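Local atomic coordinates of ribose 5-phosphate isomerase, putative (Trypanosoma brucei brucei, PDB entry 6FXS), a protein that probably interconverts ribose 5-phosphate and ribulose 5-phosphate, as a type B (RpiB) ribose-5-phosphate isomerase. Residues Pro53-Ile56 against Gly57-Leu61; Gly154-Arg157 against His158-Leu162. One frame throughout, in Å; residues are numbered along the deposited sequence.

Contact 1: residues Pro53-Ile56 against Gly57-Leu61; sequences PVYI and GPHSL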
# COMPACT_ATOMS: atom_id res chain seq x y z
N PRO B 53 -23.11 12.81 7.92
CA PRO B 53 -23.13 11.38 7.71
C PRO B 53 -24.49 10.77 7.90
O PRO B 53 -25.15 11.08 8.89
CB PRO B 53 -22.18 10.86 8.81
CG PRO B 53 -22.19 11.91 9.88
CD PRO B 53 -22.50 13.20 9.20
N VAL B 54 -24.88 9.87 7.01
CA VAL B 54 -26.08 9.09 7.17
C VAL B 54 -25.69 7.61 7.12
O VAL B 54 -25.59 7.00 6.00
CB VAL B 54 -27.09 9.43 6.04
CG1 VAL B 54 -28.40 8.75 6.28
CG2 VAL B 54 -27.26 10.94 5.81
N TYR B 55 -25.46 7.01 8.27
CA TYR B 55 -25.10 5.57 8.34
C TYR B 55 -26.34 4.69 8.17
O TYR B 55 -27.23 4.77 9.00
CB TYR B 55 -24.43 5.22 9.68
CG TYR B 55 -23.99 3.76 9.76
CD1 TYR B 55 -23.03 3.26 8.85
CD2 TYR B 55 -24.46 2.90 10.78
CE1 TYR B 55 -22.61 1.94 8.89
CE2 TYR B 55 -24.07 1.58 10.83
CZ TYR B 55 -23.10 1.10 9.89
OH TYR B 55 -22.68 -0.21 9.87
N ILE B 56 -26.39 3.85 7.13
CA ILE B 56 -27.58 3.13 6.80
C ILE B 56 -27.51 1.66 7.20
O ILE B 56 -28.39 0.91 6.83
CB ILE B 56 -28.03 3.22 5.30
CG1 ILE B 56 -26.96 2.77 4.31
CG2 ILE B 56 -28.52 4.63 4.92
CD1 ILE B 56 -26.57 1.33 4.33
N GLY B 57 -26.47 1.25 7.90
CA GLY B 57 -26.42 -0.11 8.47
C GLY B 57 -25.22 -0.93 7.93
O GLY B 57 -24.46 -0.40 7.07
N PRO B 58 -24.99 -2.15 8.44
CA PRO B 58 -25.83 -2.76 9.48
C PRO B 58 -25.61 -2.21 10.89
O PRO B 58 -24.62 -1.50 11.21
CB PRO B 58 -25.48 -4.26 9.39
CG PRO B 58 -24.01 -4.26 8.96
CD PRO B 58 -23.76 -2.97 8.22
N HIS B 59 -26.59 -2.50 11.76
CA HIS B 59 -26.54 -1.91 13.07
C HIS B 59 -26.13 -2.91 14.14
O HIS B 59 -26.15 -2.57 15.33
CB HIS B 59 -27.87 -1.27 13.35
CG HIS B 59 -28.26 -0.28 12.31
ND1 HIS B 59 -27.64 0.95 12.18
CD2 HIS B 59 -29.23 -0.32 11.37
CE1 HIS B 59 -28.22 1.62 11.21
NE2 HIS B 59 -29.17 0.88 10.69
N SER B 60 -25.75 -4.12 13.71
CA SER B 60 -25.22 -5.15 14.63
C SER B 60 -24.09 -5.98 13.96
O SER B 60 -23.79 -5.77 12.76
CB SER B 60 -26.35 -6.08 15.12
OG SER B 60 -26.56 -7.12 14.21
N LEU B 61 -23.49 -6.87 14.76
CA LEU B 61 -22.48 -7.85 14.30
C LEU B 61 -23.02 -9.02 13.49
O LEU B 61 -22.23 -9.78 12.99
CB LEU B 61 -21.66 -8.41 15.47
CG LEU B 61 -20.39 -7.64 15.84
CD1 LEU B 61 -19.80 -8.30 17.08
CD2 LEU B 61 -19.38 -7.60 14.69

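Contact 2: residues Gly154-Arg157 against His158-Leu162; sequences GEDR and HTQRL. With SO4 (sulfate ion), chain C.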
# COMPACT_ATOMS: atom_id res chain seq x y z
N GLY B 154 -12.27 19.22 -13.44
CA GLY B 154 -13.02 20.01 -14.44
C GLY B 154 -12.49 19.81 -15.87
O GLY B 154 -13.07 20.36 -16.81
N GLU B 155 -11.47 18.99 -16.09
CA GLU B 155 -10.93 18.90 -17.44
C GLU B 155 -11.79 18.12 -18.41
O GLU B 155 -12.33 17.02 -18.07
CB GLU B 155 -9.59 18.32 -17.45
CG GLU B 155 -8.67 19.11 -16.57
CD GLU B 155 -7.44 18.32 -16.19
OE1 GLU B 155 -7.43 17.51 -15.24
OE2 GLU B 155 -6.43 18.57 -16.87
N ASP B 156 -11.95 18.69 -19.58
CA ASP B 156 -12.82 18.10 -20.58
C ASP B 156 -12.39 16.66 -21.03
O ASP B 156 -13.25 15.81 -21.34
CB ASP B 156 -12.97 18.92 -21.88
CG ASP B 156 -14.18 18.38 -22.74
OD1 ASP B 156 -15.30 18.29 -22.17
OD2 ASP B 156 -14.00 17.93 -23.88
N ARG B 157 -11.12 16.38 -21.05
CA ARG B 157 -10.70 15.05 -21.43
C ARG B 157 -11.17 13.96 -20.40
O ARG B 157 -11.60 12.92 -20.81
CB ARG B 157 -9.26 15.04 -21.75
CG ARG B 157 -8.45 14.88 -20.58
CD ARG B 157 -7.00 15.05 -21.01
NE ARG B 157 -6.24 15.22 -19.78
CZ ARG B 157 -6.27 16.30 -19.01
NH1 ARG B 157 -7.03 17.38 -19.33
NH2 ARG B 157 -5.52 16.29 -17.90
N HIS B 158 -11.25 14.29 -19.13
CA HIS B 158 -11.86 13.35 -18.14
C HIS B 158 -13.35 13.34 -18.30
O HIS B 158 -13.98 12.26 -18.28
CB HIS B 158 -11.47 13.69 -16.69
CG HIS B 158 -10.01 13.79 -16.50
ND1 HIS B 158 -9.14 12.79 -16.89
CD2 HIS B 158 -9.22 14.82 -16.07
CE1 HIS B 158 -7.89 13.19 -16.73
NE2 HIS B 158 -7.91 14.43 -16.24
N THR B 159 -13.95 14.51 -18.53
CA THR B 159 -15.39 14.52 -18.76
C THR B 159 -15.81 13.60 -19.92
O THR B 159 -16.78 12.88 -19.79
CB THR B 159 -15.91 15.95 -18.96
OG1 THR B 159 -15.62 16.66 -17.75
CG2 THR B 159 -17.48 15.92 -19.15
N GLN B 160 -15.12 13.65 -21.05
CA GLN B 160 -15.44 12.76 -22.19
C GLN B 160 -15.32 11.29 -21.83
O GLN B 160 -16.10 10.48 -22.27
CB GLN B 160 -14.53 13.07 -23.37
CG GLN B 160 -14.99 14.32 -24.09
CD GLN B 160 -14.18 14.63 -25.33
OE1 GLN B 160 -13.95 15.81 -25.60
NE2 GLN B 160 -13.76 13.61 -26.08
N ARG B 161 -14.31 10.96 -21.03
CA ARG B 161 -14.18 9.60 -20.50
C ARG B 161 -15.37 9.19 -19.68
O ARG B 161 -15.97 8.12 -19.89
CB ARG B 161 -12.85 9.46 -19.72
CG ARG B 161 -11.70 9.48 -20.67
CD ARG B 161 -10.37 9.86 -20.10
NE ARG B 161 -9.43 10.19 -21.18
CZ ARG B 161 -8.25 10.78 -20.96
NH1 ARG B 161 -7.89 11.08 -19.74
NH2 ARG B 161 -7.43 11.07 -21.95
N LEU B 162 -15.74 10.04 -18.75
CA LEU B 162 -16.88 9.80 -17.91
C LEU B 162 -18.22 9.69 -18.72
O LEU B 162 -19.05 8.84 -18.38
CB LEU B 162 -17.00 10.88 -16.82
CG LEU B 162 -15.79 10.91 -15.82
CD1 LEU B 162 -16.05 11.94 -14.73
CD2 LEU B 162 -15.46 9.56 -15.21
S SO4 C . -4.38 12.45 -19.85
O1 SO4 C . -3.38 11.50 -19.35
O2 SO4 C . -5.47 12.23 -18.89
O3 SO4 C . -4.86 12.27 -21.26
O4 SO4 C . -3.85 13.86 -19.93
O HOH W 1 -15.15 19.36 -18.14

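Contact 1: residues Pro53-Ile56 against Gly57-Leu61
Tyr-55 reaches forward with its ring over the residues that follow and ties its hydroxyl to Pro-58: OH donates to the carbonyl O of Pro-58 at 2.7 Å. The bond lies in the carbonyl plane, on a lone pair, with a C=O...donor angle of 135°. With CG of Tyr-55 anti to the backbone N, the ring extends along the turn, and Gly-57 passes beneath one face. The evidence for a CH-pi contact there is CA of Gly-57, 4.1 Å from the Tyr-55 ring centroid and 26° off its normal. Gly-57 has a positive phi, in a backbone region that calls for glycine, and the peptide joining it to Pro-58 is cis. CD of Pro-58 lies 3.4 Å from OH of Tyr-55. Ile-56 turns its side chain to Tyr-69, Val-73 and Met-76 of helix 66-78, while Tyr-55 stacks with His-37.

The looser, exposed side belongs to His-59. Its ND1 stands 3.9 Å from CE2 of Tyr-55, with the two ring planes at 89° but their centroids 5.6 Å apart, an oblique approach. The contact thus centres on a cis peptide before Pro-58, where edge strand 51-55 gives way to the loop leading out of the parallel sheet of an RpiB-type alpha/beta fold.

Contact 2: residues Gly154-Arg157 against His158-Leu162
Arg-157 and Arg-161 hold a sulfate between them, an ion probably taken up from the crystallisation liquor, and Glu-155 secures the first of these arginines through its terminal nitrogens. NH1 and NH2 of Arg-161 give nearly straight bonds to sulfate O2 and O3, the second at 175°. The sulfur lies in the plane of this guanidinium, at its edge. NE of Arg-157 donates to sulfate O4 at 2.8 Å and more weakly to O2. The salt bridge is made by NH2 of Arg-157, 2.7 Å from OE2 of Glu-155; the carboxylate oxygen lies in the guanidinium plane but is itself approached from above the carboxylate plane. NH1 of Arg-157 adds a weak bond to the same oxygen. The two guanidinium planes stand 86° apart, and the shared anion probably offsets their like charge. Residues of a neighbouring subunit also bind the sulfate, and one of its acidic side chains pairs with NE of Arg-161.

The two arginines sit on the first turns of helix 156-169, with Glu-155 at the N-cap position. Its carbonyl O accepts N of Thr-159 at 3.0 Å, and O of Asp-156 accepts N of Gln-160 at 2.9 Å, the regular i to i+4 pattern. A water joins O of Gly-154 to OG1 of Thr-159, a hydroxyl also bonded to Tyr-152.

Farther in, the buried His-158 is packed between neighbours. CG of Arg-157, set between the backbone N and the carbonyl carbon, lies over the imidazole centre, 4.2 Å from the His-158 ring centroid and only 9° off its normal, a CH-pi contact. OE1 of Glu-155 sits at the ring edge, 3.3 Å from NE2 of His-158, and His-122 stacks with the same imidazole.

Overall arrangement
From the N terminus, strand 23-29 and helix 37-46 precede contact 1, which lies where edge strand 51-55 runs out into the loop before helix 66-78. It closes a short local turn against strand 23-29 and that later helix. The chain then adds strands 84-89, 107-109 and 127-131 with their helices before contact 2 opens at 154-157, where a loop turns into the last helix, 156-169, and meets a neighbouring subunit. The two are in series, neither nested nor crossed. The centres of contact 1 and contact 2 lie about 34 Å apart, on opposite sides of the chain's centre. The nearest atoms of contact 1 and contact 2 are about 23 Å apart, so they do not touch.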